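Local structure of peptide ABC transporter, peptide-binding protein (Thermus thermophilus, 2D5W) at residues 197-202 against 216-221. The protein probably binds oligopeptides outside the cell membrane and delivers them to an ABC transporter for uptake. Numbering follows the deposited sequence.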
loop_
_atom_site.group_PDB
_atom_site.type_symbol
_atom_site.label_atom_id
_atom_site.label_comp_id
_atom_site.label_asym_id
_atom_site.label_seq_id
_atom_site.Cartn_x
_atom_site.Cartn_y
_atom_site.Cartn_z
ATOM N N ALA A 197 -4.133 18.274 5.689
ATOM C CA ALA A 197 -4.409 17.223 4.716
ATOM C C ALA A 197 -5.813 17.081 4.159
ATOM O O ALA A 197 -6.068 16.148 3.397
ATOM C CB ALA A 197 -3.954 15.881 5.299
ATOM N N THR A 198 -6.723 17.980 4.516
ATOM C CA THR A 198 -8.089 17.904 4.003
ATOM C C THR A 198 -8.218 18.810 2.784
ATOM O O THR A 198 -7.411 19.717 2.587
ATOM C CB THR A 198 -9.116 18.353 5.047
ATOM O OG1 THR A 198 -8.855 19.714 5.405
ATOM C CG2 THR A 198 -9.044 17.469 6.287
ATOM N N PRO A 199 -9.249 18.590 1.954
ATOM C CA PRO A 199 -9.440 19.414 0.754
ATOM C C PRO A 199 -9.472 20.924 0.993
ATOM O O PRO A 199 -8.749 21.676 0.339
ATOM C CB PRO A 199 -10.760 18.895 0.185
ATOM C CG PRO A 199 -10.759 17.449 0.600
ATOM C CD PRO A 199 -10.265 17.524 2.029
ATOM N N GLN A 200 -10.305 21.373 1.925
ATOM C CA GLN A 200 -10.411 22.804 2.186
ATOM C C GLN A 200 -9.099 23.408 2.674
ATOM O O GLN A 200 -8.717 24.498 2.249
ATOM C CB GLN A 200 -11.554 23.086 3.175
ATOM C CG GLN A 200 -11.397 22.467 4.558
ATOM C CD GLN A 200 -10.587 23.328 5.507
ATOM O OE1 GLN A 200 -10.262 22.907 6.617
ATOM N NE2 GLN A 200 -10.264 24.544 5.080
ATOM N N ALA A 201 -8.398 22.697 3.548
ATOM C CA ALA A 201 -7.127 23.192 4.068
ATOM C C ALA A 201 -6.102 23.314 2.947
ATOM O O ALA A 201 -5.423 24.334 2.816
ATOM C CB ALA A 201 -6.600 22.258 5.154
ATOM N N LEU A 202 -5.998 22.271 2.132
ATOM C CA LEU A 202 -5.046 22.260 1.034
ATOM C C LEU A 202 -5.374 23.304 -0.026
ATOM O O LEU A 202 -4.474 23.945 -0.569
ATOM C CB LEU A 202 -4.982 20.865 0.405
ATOM C CG LEU A 202 -4.370 19.807 1.329
ATOM C CD1 LEU A 202 -4.579 18.423 0.740
ATOM C CD2 LEU A 202 -2.889 20.100 1.545
ATOM N N LYS A 216 -2.871 22.521 -7.285
ATOM C CA LYS A 216 -3.603 23.684 -7.776
ATOM C C LYS A 216 -4.911 23.658 -6.980
ATOM O O LYS A 216 -5.217 24.594 -6.245
ATOM C CB LYS A 216 -3.886 23.574 -9.277
ATOM C CG LYS A 216 -4.737 24.710 -9.832
ATOM C CD LYS A 216 -4.067 26.058 -9.642
ATOM C CE LYS A 216 -4.915 27.174 -10.227
ATOM N NZ LYS A 216 -5.173 26.956 -11.679
ATOM N N ARG A 217 -5.672 22.574 -7.110
ATOM C CA ARG A 217 -6.919 22.437 -6.364
ATOM C C ARG A 217 -7.392 20.993 -6.276
ATOM O O ARG A 217 -7.132 20.178 -7.166
ATOM C CB ARG A 217 -8.029 23.281 -7.000
ATOM C CG ARG A 217 -8.452 22.817 -8.381
ATOM C CD ARG A 217 -9.639 23.621 -8.898
ATOM N NE ARG A 217 -9.305 25.020 -9.142
ATOM C CZ ARG A 217 -8.524 25.446 -10.132
ATOM N NH1 ARG A 217 -8.279 26.741 -10.272
ATOM N NH2 ARG A 217 -7.994 24.579 -10.985
ATOM N N TRP A 218 -8.085 20.687 -5.183
ATOM C CA TRP A 218 -8.660 19.366 -4.971
ATOM C C TRP A 218 -10.175 19.571 -4.957
ATOM O O TRP A 218 -10.704 20.295 -4.113
ATOM C CB TRP A 218 -8.201 18.786 -3.631
ATOM C CG TRP A 218 -8.678 17.377 -3.325
ATOM C CD1 TRP A 218 -9.497 16.584 -4.087
ATOM C CD2 TRP A 218 -8.348 16.612 -2.164
ATOM N NE1 TRP A 218 -9.691 15.368 -3.466
ATOM C CE2 TRP A 218 -8.998 15.360 -2.284
ATOM C CE3 TRP A 218 -7.564 16.864 -1.029
ATOM C CZ2 TRP A 218 -8.887 14.363 -1.310
ATOM C CZ3 TRP A 218 -7.454 15.874 -0.061
ATOM C CH2 TRP A 218 -8.114 14.637 -0.208
ATOM N N VAL A 219 -10.858 18.983 -5.932
ATOM C CA VAL A 219 -12.317 19.046 -6.022
ATOM C C VAL A 219 -12.683 17.668 -5.476
ATOM O O VAL A 219 -12.758 16.691 -6.223
ATOM C CB VAL A 219 -12.780 19.183 -7.486
ATOM C CG1 VAL A 219 -14.288 19.370 -7.534
ATOM C CG2 VAL A 219 -12.074 20.361 -8.150
ATOM N N PRO A 220 -12.929 17.574 -4.159
ATOM C CA PRO A 220 -13.253 16.269 -3.580
ATOM C C PRO A 220 -14.409 15.523 -4.206
ATOM O O PRO A 220 -15.496 16.066 -4.389
ATOM C CB PRO A 220 -13.462 16.588 -2.103
ATOM C CG PRO A 220 -14.030 17.955 -2.132
ATOM C CD PRO A 220 -13.223 18.662 -3.207
ATOM N N GLY A 221 -14.148 14.257 -4.520
ATOM C CA GLY A 221 -15.137 13.410 -5.154
ATOM C C GLY A 221 -15.043 13.488 -6.664
ATOM O O GLY A 221 -15.699 12.720 -7.367
#
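Pro199 lies flat-on against the indole of Trp218, a worked example of how a proline at the start of a helix can pack on an aromatic ring. Its CB, the first atom out from the backbone, sits 4.0 Å from Trp218 CE3 and also brushes the ring of Pro220. CG, the far corner of the pyrrolidine, does most of the work: it stands 3.6 Å from the centroid of the six-membered ring of Trp218 and only 10° off its normal, a CH-pi contact over the face, while meeting Pro220 CB at 3.9 Å. CD closes the ring over the outer rim of the indole, 3.9 Å from Trp218 CZ3. The short helix 199-203 thus rests its first turn on strand 213-219, an edge strand of the five-stranded mixed sheet in this solute-binding protein. Thr198 is the N-cap, its carbonyl O accepting the N-H of Leu202, and Pro199 follows it at a position where no backbone donor is needed. One turn on, Leu202 brings its CD1 branch to the edge of the indole, 3.8 Å from Trp218 CE3; the carbonyl O of Ala197 approaches the edge in plane at CZ3. With CG of Trp218 anti to its backbone N (chi1 -177°), the indole reaches across to the helix start. Its rotation is further fixed by NE1, which donates to Glu15 OE2, an oxygen that also accepts the N-H of Gly221. An alanine in place of Trp218 is likely to open a gap beneath the Pro199 ring and leave Glu15 without its indole partner. The backbone is tied to the same helix too, Trp218 N bonding to Asn203 OD1, and just before it Lys216 and Arg217 form a classic beta bulge opposite Glu225.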